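Local coordinates for protein N-acylethanolamine-hydrolyzing acid amidase subunit beta (Caenorhabditis elegans, PDB 6DY3) that probably hydrolyses bioactive fatty acid amides such as N-palmitoylethanolamine to ethanolamine and free fatty acids, as the beta subunit of an autocatalytically cleaved heterodimer, at residues I14-K28 against V204-V216. Residues are numbered along the deposited sequence; the frame is centred on the assembly and turned at random.
Sequences IHGRNLDYDMTELLK and VRNNLTVFSTVMV. With NAG (2-acetamido-2-deoxy-beta-D-glucopyranose), chain I.
H15 and R17 pair antiparallel with M215 and T213, each through two backbone hydrogen bonds. Nearer the turn at N206–T209, where V210 intrudes, L19 N bonds to F211 O but L19 O takes V210 N (2.7 Å), a beta bulge; Y21 N to L208 O ends the ladder. On the face carrying H15, R17 and L19, M215 CE sits over the centre of the H15 ring, a CH-pi contact 3.9 Å from the centroid. L19 CB lies over one face of F211, 3.7 Å from its centroid, while L19 CD2 meets CE2. R17, probably important for activity, packs against C1, the probable nucleophile. On the other face, the N18 amide uses both ends: OD1 accepts a hydrogen bond from S212 OG (2.7 Å), which lies above the carbonyl plane, and ND2 donates to V204 O (3.1 Å). D20, its CG beside the backbone N (chi1 -61°), turns OD2 to T209 OG1 (2.7 Å, syn side); OD1 shares a water with V204 O and salt-bridges R174. Beyond the strand, T24 CG2 packs on L208 O, and V210 CG2 abuts Y21 CB (3.5 Å). Both strands belong to one of the two antiparallel sheets of this Ntn-hydrolase fold, between strands 2-7 and 231-232. Helix 192-199 packs on I14 and V214, and strand 41-49, from the second sheet, on L19 and F211.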
ATOM      1  N   ILE B  14     -13.674  -1.398  10.260  1.00 41.20           N
ATOM      2  CA  ILE B  14     -13.511  -1.957   8.923  1.00 40.43           C
ATOM      3  C   ILE B  14     -12.576  -1.063   8.123  1.00 37.99           C
ATOM      4  O   ILE B  14     -12.702   0.166   8.147  1.00 36.87           O
ATOM      5  CB  ILE B  14     -14.867  -2.111   8.201  1.00 41.54           C
ATOM      6  CG1 ILE B  14     -15.791  -3.042   8.991  1.00 47.48           C
ATOM      7  CG2 ILE B  14     -14.671  -2.645   6.789  1.00 40.93           C
ATOM      8  CD1 ILE B  14     -16.691  -2.330   9.975  1.00 50.48           C
ATOM      9  N   HIS B  15     -11.653  -1.689   7.394  1.00 35.88           N
ATOM     10  CA  HIS B  15     -10.656  -0.983   6.597  1.00 32.79           C
ATOM     11  C   HIS B  15     -10.843  -1.387   5.140  1.00 33.67           C
ATOM     12  O   HIS B  15     -10.608  -2.546   4.778  1.00 33.21           O
ATOM     13  CB  HIS B  15      -9.244  -1.311   7.077  1.00 32.72           C
ATOM     14  CG  HIS B  15      -8.179  -0.467   6.445  1.00 33.19           C
ATOM     15  ND1 HIS B  15      -6.934  -0.298   7.010  1.00 33.50           N
ATOM     16  CD2 HIS B  15      -8.176   0.263   5.306  1.00 31.95           C
ATOM     17  CE1 HIS B  15      -6.208   0.495   6.244  1.00 30.97           C
ATOM     18  NE2 HIS B  15      -6.939   0.850   5.203  1.00 30.57           N
ATOM     19  N   GLY B  16     -11.261  -0.434   4.312  1.00 35.32           N
ATOM     20  CA  GLY B  16     -11.448  -0.660   2.890  1.00 35.33           C
ATOM     21  C   GLY B  16     -10.393   0.087   2.098  1.00 32.68           C
ATOM     22  O   GLY B  16      -9.980   1.186   2.474  1.00 31.92           O
ATOM     23  N   ARG B  17      -9.975  -0.499   0.981  1.00 30.79           N
ATOM     24  CA  ARG B  17      -8.878   0.071   0.215  1.00 29.39           C
ATOM     25  C   ARG B  17      -9.031  -0.274  -1.258  1.00 29.19           C
ATOM     26  O   ARG B  17      -9.127  -1.449  -1.618  1.00 29.92           O
ATOM     27  CB  ARG B  17      -7.530  -0.440   0.740  1.00 32.62           C
ATOM     28  CG  ARG B  17      -6.360   0.474   0.408  1.00 33.92           C
ATOM     29  CD  ARG B  17      -5.673   0.082  -0.878  1.00 32.89           C
ATOM     30  NE  ARG B  17      -4.994   1.223  -1.477  1.00 33.43           N
ATOM     31  CZ  ARG B  17      -3.762   1.616  -1.187  1.00 33.59           C
ATOM     32  NH1 ARG B  17      -3.038   0.955  -0.303  1.00 34.34           N
ATOM     33  NH2 ARG B  17      -3.255   2.676  -1.800  1.00 36.18           N
ATOM     34  N   ASN B  18      -9.023   0.753  -2.100  1.00 30.23           N
ATOM     35  CA  ASN B  18      -8.917   0.595  -3.542  1.00 28.81           C
ATOM     36  C   ASN B  18      -7.549   1.087  -3.980  1.00 27.64           C
ATOM     37  O   ASN B  18      -7.077   2.120  -3.502  1.00 26.91           O
ATOM     38  CB  ASN B  18     -10.005   1.381  -4.271  1.00 28.82           C
ATOM     39  CG  ASN B  18     -11.329   0.649  -4.327  1.00 30.27           C
ATOM     40  OD1 ASN B  18     -11.505  -0.394  -3.695  1.00 34.28           O
ATOM     41  ND2 ASN B  18     -12.274   1.195  -5.080  1.00 29.77           N
ATOM     42  N   LEU B  19      -6.904   0.334  -4.865  1.00 27.93           N
ATOM     43  CA  LEU B  19      -5.605   0.711  -5.414  1.00 30.11           C
ATOM     44  C   LEU B  19      -5.796   1.121  -6.871  1.00 32.47           C
ATOM     45  O   LEU B  19      -6.165   0.293  -7.710  1.00 33.66           O
ATOM     46  CB  LEU B  19      -4.609  -0.437  -5.303  1.00 31.35           C
ATOM     47  CG  LEU B  19      -3.203  -0.032  -5.752  1.00 33.93           C
ATOM     48  CD1 LEU B  19      -2.417   0.471  -4.556  1.00 36.44           C
ATOM     49  CD2 LEU B  19      -2.492  -1.181  -6.450  1.00 34.54           C
ATOM     50  N   ASP B  20      -5.553   2.394  -7.168  1.00 34.78           N
ATOM     51  CA  ASP B  20      -5.593   2.899  -8.534  1.00 35.69           C
ATOM     52  C   ASP B  20      -4.169   3.073  -9.051  1.00 35.30           C
ATOM     53  O   ASP B  20      -3.331   3.704  -8.399  1.00 35.66           O
ATOM     54  CB  ASP B  20      -6.362   4.220  -8.609  1.00 36.66           C
ATOM     55  CG  ASP B  20      -7.822   4.084  -8.158  1.00 37.93           C
ATOM     56  OD1 ASP B  20      -8.378   5.065  -7.621  1.00 38.61           O
ATOM     57  OD2 ASP B  20      -8.418   2.998  -8.332  1.00 39.89           O
ATOM     58  N   TYR B  21      -3.908   2.519 -10.228  1.00 38.20           N
ATOM     59  CA  TYR B  21      -2.568   2.434 -10.788  1.00 38.12           C
ATOM     60  C   TYR B  21      -2.671   2.692 -12.279  1.00 41.00           C
ATOM     61  O   TYR B  21      -3.494   2.067 -12.955  1.00 47.97           O
ATOM     62  CB  TYR B  21      -1.974   1.051 -10.521  1.00 41.32           C
ATOM     63  CG  TYR B  21      -0.468   0.964 -10.483  1.00 39.74           C
ATOM     64  CD1 TYR B  21       0.240   1.312  -9.338  1.00 36.38           C
ATOM     65  CD2 TYR B  21       0.243   0.489 -11.580  1.00 41.85           C
ATOM     66  CE1 TYR B  21       1.612   1.211  -9.293  1.00 37.48           C
ATOM     67  CE2 TYR B  21       1.627   0.382 -11.545  1.00 42.43           C
ATOM     68  CZ  TYR B  21       2.303   0.743 -10.400  1.00 41.55           C
ATOM     69  OH  TYR B  21       3.675   0.632 -10.369  1.00 44.14           O
ATOM     70  N   ASP B  22      -1.851   3.613 -12.789  1.00 37.59           N
ATOM     71  CA  ASP B  22      -1.931   3.974 -14.202  1.00 36.40           C
ATOM     72  C   ASP B  22      -1.623   2.783 -15.097  1.00 34.94           C
ATOM     73  O   ASP B  22      -2.214   2.634 -16.171  1.00 36.76           O
ATOM     74  CB  ASP B  22      -0.970   5.118 -14.504  1.00 38.97           C
ATOM     75  CG  ASP B  22      -1.324   5.842 -15.773  1.00 42.16           C
ATOM     76  OD1 ASP B  22      -0.769   5.487 -16.839  1.00 43.20           O
ATOM     77  OD2 ASP B  22      -2.168   6.760 -15.705  1.00 43.43           O
ATOM     78  N   MET B  23      -0.704   1.925 -14.667  1.00 37.59           N
ATOM     79  CA  MET B  23      -0.321   0.732 -15.419  1.00 38.21           C
ATOM     80  C   MET B  23      -1.232  -0.434 -15.027  1.00 38.22           C
ATOM     81  O   MET B  23      -0.800  -1.485 -14.561  1.00 39.84           O
ATOM     82  CB  MET B  23       1.146   0.420 -15.153  1.00 39.58           C
ATOM     83  CG  MET B  23       1.827  -0.446 -16.169  1.00 42.05           C
ATOM     84  SD  MET B  23       3.551  -0.666 -15.678  1.00 44.12           S
ATOM     85  CE  MET B  23       3.394  -1.903 -14.393  1.00 44.59           C
ATOM     86  N   THR B  24      -2.525  -0.224 -15.277  1.00 38.86           N
ATOM     87  CA  THR B  24      -3.572  -0.990 -14.604  1.00 39.76           C
ATOM     88  C   THR B  24      -3.518  -2.474 -14.967  1.00 43.85           C
ATOM     89  O   THR B  24      -3.367  -3.336 -14.093  1.00 43.29           O
ATOM     90  CB  THR B  24      -4.937  -0.403 -14.968  1.00 40.33           C
ATOM     91  OG1 THR B  24      -4.880   1.029 -14.903  1.00 41.16           O
ATOM     92  CG2 THR B  24      -5.994  -0.902 -14.011  1.00 39.90           C
ATOM     93  N   GLU B  25      -3.662  -2.792 -16.256  1.00 46.85           N
ATOM     94  CA  GLU B  25      -3.892  -4.178 -16.656  1.00 47.11           C
ATOM     95  C   GLU B  25      -2.648  -5.043 -16.455  1.00 44.31           C
ATOM     96  O   GLU B  25      -2.760  -6.228 -16.129  1.00 45.49           O
ATOM     97  CB  GLU B  25      -4.355  -4.220 -18.112  1.00 48.44           C
ATOM     98  CG  GLU B  25      -5.646  -3.448 -18.365  1.00 50.76           C
ATOM     99  CD  GLU B  25      -6.823  -3.948 -17.537  1.00 56.05           C
ATOM    100  OE1 GLU B  25      -7.142  -5.154 -17.607  1.00 58.77           O
ATOM    101  OE2 GLU B  25      -7.431  -3.129 -16.810  1.00 55.70           O
ATOM    102  N   LEU B  26      -1.455  -4.484 -16.663  1.00 42.78           N
ATOM    103  CA  LEU B  26      -0.247  -5.278 -16.445  1.00 42.67           C
ATOM    104  C   LEU B  26      -0.086  -5.648 -14.978  1.00 39.42           C
ATOM    105  O   LEU B  26       0.384  -6.748 -14.659  1.00 38.28           O
ATOM    106  CB  LEU B  26       0.986  -4.527 -16.940  1.00 44.50           C
ATOM    107  CG  LEU B  26       1.155  -4.389 -18.453  1.00 47.47           C
ATOM    108  CD1 LEU B  26       2.444  -3.644 -18.778  1.00 47.50           C
ATOM    109  CD2 LEU B  26       1.145  -5.749 -19.141  1.00 47.38           C
ATOM    110  N   LEU B  27      -0.477  -4.754 -14.070  1.00 41.01           N
ATOM    111  CA  LEU B  27      -0.277  -5.013 -12.650  1.00 41.66           C
ATOM    112  C   LEU B  27      -1.245  -6.060 -12.123  1.00 39.90           C
ATOM    113  O   LEU B  27      -0.924  -6.758 -11.157  1.00 41.06           O
ATOM    114  CB  LEU B  27      -0.428  -3.722 -11.846  1.00 44.29           C
ATOM    115  CG  LEU B  27       0.432  -3.687 -10.579  1.00 45.88           C
ATOM    116  CD1 LEU B  27       1.901  -3.478 -10.947  1.00 42.79           C
ATOM    117  CD2 LEU B  27      -0.046  -2.626  -9.591  1.00 43.45           C
ATOM    118  N   LYS B  28      -2.430  -6.177 -12.733  1.00 39.82           N
ATOM    119  CA  LYS B  28      -3.423  -7.139 -12.263  1.00 38.13           C
ATOM    120  C   LYS B  28      -2.894  -8.563 -12.335  1.00 38.24           C
ATOM    121  O   LYS B  28      -3.203  -9.392 -11.470  1.00 42.42           O
ATOM    122  CB  LYS B  28      -4.706  -7.018 -13.085  1.00 38.67           C
ATOM    123  CG  LYS B  28      -5.480  -5.733 -12.850  1.00 36.42           C
ATOM    124  CD  LYS B  28      -6.726  -5.679 -13.712  1.00 37.44           C
ATOM    125  CE  LYS B  28      -7.534  -4.429 -13.430  1.00 38.29           C
ATOM    126  NZ  LYS B  28      -8.634  -4.227 -14.416  1.00 40.04           N
ATOM    127  N   VAL B 204     -15.334   5.633  -7.258  1.00 29.73           N
ATOM    128  CA  VAL B 204     -14.411   5.016  -6.302  1.00 29.79           C
ATOM    129  C   VAL B 204     -13.737   3.816  -6.957  1.00 27.69           C
ATOM    130  O   VAL B 204     -12.514   3.644  -6.894  1.00 24.99           O
ATOM    131  CB  VAL B 204     -15.146   4.612  -5.009  1.00 29.40           C
ATOM    132  CG1 VAL B 204     -14.146   4.180  -3.936  1.00 26.79           C
ATOM    133  CG2 VAL B 204     -16.025   5.743  -4.494  1.00 29.86           C
ATOM    134  N   ARG B 205     -14.538   2.963  -7.588  1.00 30.39           N
ATOM    135  CA  ARG B 205     -14.051   2.028  -8.591  1.00 32.00           C
ATOM    136  C   ARG B 205     -14.054   2.742  -9.935  1.00 28.75           C
ATOM    137  O   ARG B 205     -15.022   3.426 -10.275  1.00 33.07           O
ATOM    138  CB  ARG B 205     -14.935   0.778  -8.634  1.00 31.76           C
ATOM    139  CG  ARG B 205     -14.852  -0.016  -9.928  1.00 29.20           C
ATOM    140  CD  ARG B 205     -15.723  -1.261  -9.865  1.00 32.64           C
ATOM    141  NE  ARG B 205     -17.151  -0.945  -9.809  1.00 37.89           N
ATOM    142  CZ  ARG B 205     -17.952  -0.869 -10.869  1.00 41.06           C
ATOM    143  NH1 ARG B 205     -17.480  -1.083 -12.089  1.00 41.79           N
ATOM    144  NH2 ARG B 205     -19.236  -0.580 -10.707  1.00 44.21           N
ATOM    145  N   ASN B 206     -12.973   2.588 -10.696  1.00 26.50           N
ATOM    146  CA  ASN B 206     -12.824   3.306 -11.955  1.00 24.47           C
ATOM    147  C   ASN B 206     -11.900   2.513 -12.875  1.00 27.68           C
ATOM    148  O   ASN B 206     -11.474   1.402 -12.554  1.00 32.70           O
ATOM    149  CB  ASN B 206     -12.303   4.721 -11.711  1.00 23.77           C
ATOM    150  CG  ASN B 206     -11.023   4.731 -10.933  1.00 24.23           C
ATOM    151  OD1 ASN B 206      -9.970   4.379 -11.467  1.00 23.09           O
ATOM    152  ND2 ASN B 206     -11.096   5.126  -9.658  1.00 27.06           N
ATOM    153  N   ASN B 207     -11.604   3.092 -14.042  1.00 39.03           N
ATOM    154  CA  ASN B 207     -10.830   2.381 -15.057  1.00 44.75           C
ATOM    155  C   ASN B 207      -9.424   2.035 -14.577  1.00 39.26           C
ATOM    156  O   ASN B 207      -8.816   1.083 -15.082  1.00 39.73           O
ATOM    157  CB  ASN B 207     -10.749   3.218 -16.335  1.00 51.02           C
ATOM    158  CG  ASN B 207     -12.075   3.311 -17.056  1.00 61.80           C
ATOM    159  OD1 ASN B 207     -12.884   2.383 -17.011  1.00 64.78           O
ATOM    160  ND2 ASN B 207     -12.310   4.437 -17.730  1.00 69.17           N
ATOM    161  N   LEU B 208      -8.876   2.799 -13.635  1.00 32.34           N
ATOM    162  CA  LEU B 208      -7.522   2.557 -13.153  1.00 30.45           C
ATOM    163  C   LEU B 208      -7.472   1.663 -11.924  1.00 27.75           C
ATOM    164  O   LEU B 208      -6.375   1.323 -11.473  1.00 29.78           O
ATOM    165  CB  LEU B 208      -6.832   3.889 -12.838  1.00 26.90           C
ATOM    166  CG  LEU B 208      -6.764   4.869 -14.008  1.00 24.67           C
ATOM    167  CD1 LEU B 208      -6.007   6.106 -13.600  1.00 28.18           C
ATOM    168  CD2 LEU B 208      -6.121   4.231 -15.228  1.00 27.45           C
ATOM    169  N   THR B 209      -8.615   1.259 -11.380  1.00 26.21           N
ATOM    170  CA  THR B 209      -8.618   0.467 -10.159  1.00 24.96           C
ATOM    171  C   THR B 209      -8.070  -0.929 -10.443  1.00 24.77           C
ATOM    172  O   THR B 209      -8.609  -1.656 -11.283  1.00 25.14           O
ATOM    173  CB  THR B 209     -10.026   0.390  -9.578  1.00 30.23           C
ATOM    174  OG1 THR B 209     -10.566   1.710  -9.444  1.00 51.32           O
ATOM    175  CG2 THR B 209      -9.998  -0.275  -8.212  1.00 26.03           C
ATOM    176  N   VAL B 210      -6.985  -1.289  -9.752  1.00 25.55           N
ATOM    177  CA  VAL B 210      -6.394  -2.617  -9.906  1.00 26.35           C
ATOM    178  C   VAL B 210      -7.129  -3.632  -9.043  1.00 29.38           C
ATOM    179  O   VAL B 210      -7.603  -4.665  -9.532  1.00 30.15           O
ATOM    180  CB  VAL B 210      -4.891  -2.581  -9.572  1.00 25.23           C
ATOM    181  CG1 VAL B 210      -4.302  -3.998  -9.549  1.00 25.51           C
ATOM    182  CG2 VAL B 210      -4.157  -1.726 -10.576  1.00 29.12           C
ATOM    183  N   PHE B 211      -7.217  -3.364  -7.741  1.00 29.73           N
ATOM    184  CA  PHE B 211      -7.918  -4.257  -6.836  1.00 29.42           C
ATOM    185  C   PHE B 211      -8.690  -3.460  -5.799  1.00 26.31           C
ATOM    186  O   PHE B 211      -8.419  -2.284  -5.547  1.00 25.29           O
ATOM    187  CB  PHE B 211      -6.968  -5.237  -6.127  1.00 31.97           C
ATOM    188  CG  PHE B 211      -5.965  -4.582  -5.208  1.00 29.96           C
ATOM    189  CD1 PHE B 211      -6.342  -4.107  -3.963  1.00 27.49           C
ATOM    190  CD2 PHE B 211      -4.632  -4.512  -5.565  1.00 30.04           C
ATOM    191  CE1 PHE B 211      -5.422  -3.529  -3.123  1.00 27.83           C
ATOM    192  CE2 PHE B 211      -3.704  -3.942  -4.719  1.00 31.82           C
ATOM    193  CZ  PHE B 211      -4.097  -3.453  -3.498  1.00 30.47           C
ATOM    194  N   SER B 212      -9.657  -4.139  -5.195  1.00 31.95           N
ATOM    195  CA  SER B 212     -10.392  -3.657  -4.036  1.00 34.04           C
ATOM    196  C   SER B 212     -10.228  -4.690  -2.930  1.00 32.03           C
ATOM    197  O   SER B 212     -10.284  -5.894  -3.195  1.00 35.15           O
ATOM    198  CB  SER B 212     -11.881  -3.461  -4.348  1.00 35.69           C
ATOM    199  OG  SER B 212     -12.103  -2.468  -5.328  1.00 34.07           O
ATOM    200  N   THR B 213     -10.028  -4.225  -1.696  1.00 27.30           N
ATOM    201  CA  THR B 213      -9.803  -5.123  -0.574  1.00 27.99           C
ATOM    202  C   THR B 213     -10.494  -4.582   0.668  1.00 28.25           C
ATOM    203  O   THR B 213     -10.745  -3.380   0.799  1.00 27.73           O
ATOM    204  CB  THR B 213      -8.301  -5.326  -0.301  1.00 27.77           C
ATOM    205  OG1 THR B 213      -8.116  -6.386   0.645  1.00 28.99           O
ATOM    206  CG2 THR B 213      -7.673  -4.063   0.240  1.00 27.25           C
ATOM    207  N   VAL B 214     -10.816  -5.498   1.575  1.00 29.15           N
ATOM    208  CA  VAL B 214     -11.395  -5.162   2.867  1.00 29.62           C
ATOM    209  C   VAL B 214     -10.601  -5.894   3.937  1.00 30.90           C
ATOM    210  O   VAL B 214     -10.246  -7.067   3.769  1.00 30.69           O
ATOM    211  CB  VAL B 214     -12.892  -5.533   2.949  1.00 31.67           C
ATOM    212  CG1 VAL B 214     -13.458  -5.164   4.316  1.00 31.85           C
ATOM    213  CG2 VAL B 214     -13.687  -4.853   1.834  1.00 29.99           C
ATOM    214  N   MET B 215     -10.331  -5.202   5.036  1.00 33.34           N
ATOM    215  CA  MET B 215      -9.588  -5.763   6.155  1.00 33.46           C
ATOM    216  C   MET B 215     -10.329  -5.432   7.438  1.00 37.11           C
ATOM    217  O   MET B 215     -10.725  -4.281   7.651  1.00 37.46           O
ATOM    218  CB  MET B 215      -8.161  -5.214   6.209  1.00 34.13           C
ATOM    219  CG  MET B 215      -7.270  -5.698   5.079  1.00 36.43           C
ATOM    220  SD  MET B 215      -5.618  -4.975   5.154  1.00 35.37           S
ATOM    221  CE  MET B 215      -5.971  -3.260   4.773  1.00 40.38           C
ATOM    222  N   VAL B 216     -10.542  -6.445   8.269  1.00 39.15           N
ATOM    223  CA  VAL B 216     -11.119  -6.260   9.596  1.00 37.63           C
ATOM    224  C   VAL B 216     -10.155  -6.884  10.595  1.00 39.13           C
ATOM    225  O   VAL B 216     -10.312  -8.059  10.950  1.00 43.04           O
ATOM    226  CB  VAL B 216     -12.516  -6.886   9.699  1.00 38.34           C
ATOM    227  CG1 VAL B 216     -13.209  -6.411  10.969  1.00 40.16           C
ATOM    228  CG2 VAL B 216     -13.351  -6.565   8.460  1.00 36.99           C
TER
HETATM  229  C1  NAG I   1      -2.379  -9.995 -18.382  1.00 64.38           C
HETATM  230  C2  NAG I   1      -2.827  -8.625 -18.934  1.00 77.51           C
HETATM  231  C3  NAG I   1      -3.417  -8.765 -20.343  1.00 96.03           C
HETATM  232  C4  NAG I   1      -2.512  -9.597 -21.245  1.00108.40           C
HETATM  233  C5  NAG I   1      -2.169 -10.915 -20.563  1.00103.87           C
HETATM  234  C6  NAG I   1      -1.198 -11.781 -21.335  1.00110.28           C
HETATM  235  C7  NAG I   1      -4.921  -8.609 -17.657  1.00 63.05           C
HETATM  236  C8  NAG I   1      -5.814  -7.819 -16.754  1.00 57.78           C
HETATM  237  N2  NAG I   1      -3.794  -8.002 -18.045  1.00 69.83           N
HETATM  238  O3  NAG I   1      -3.582  -7.465 -20.899  1.00100.70           O
HETATM  239  O4  NAG I   1      -3.159  -9.858 -22.487  1.00119.25           O
HETATM  240  O5  NAG I   1      -1.539 -10.631 -19.312  1.00 88.94           O
HETATM  241  O6  NAG I   1      -0.652 -11.115 -22.468  1.00114.91           O
HETATM  242  O7  NAG I   1      -5.212  -9.738 -18.035  1.00 66.85           O
HETATM  243  O   HOH W   1     -10.335   4.741  -5.782  1.00 27.18           O
HETATM  244  O   HOH W   2      -8.880  -0.857 -16.956  1.00 36.17           O
HETATM  245  O   HOH W   3      -9.776  -1.726 -13.962  1.00 23.14           O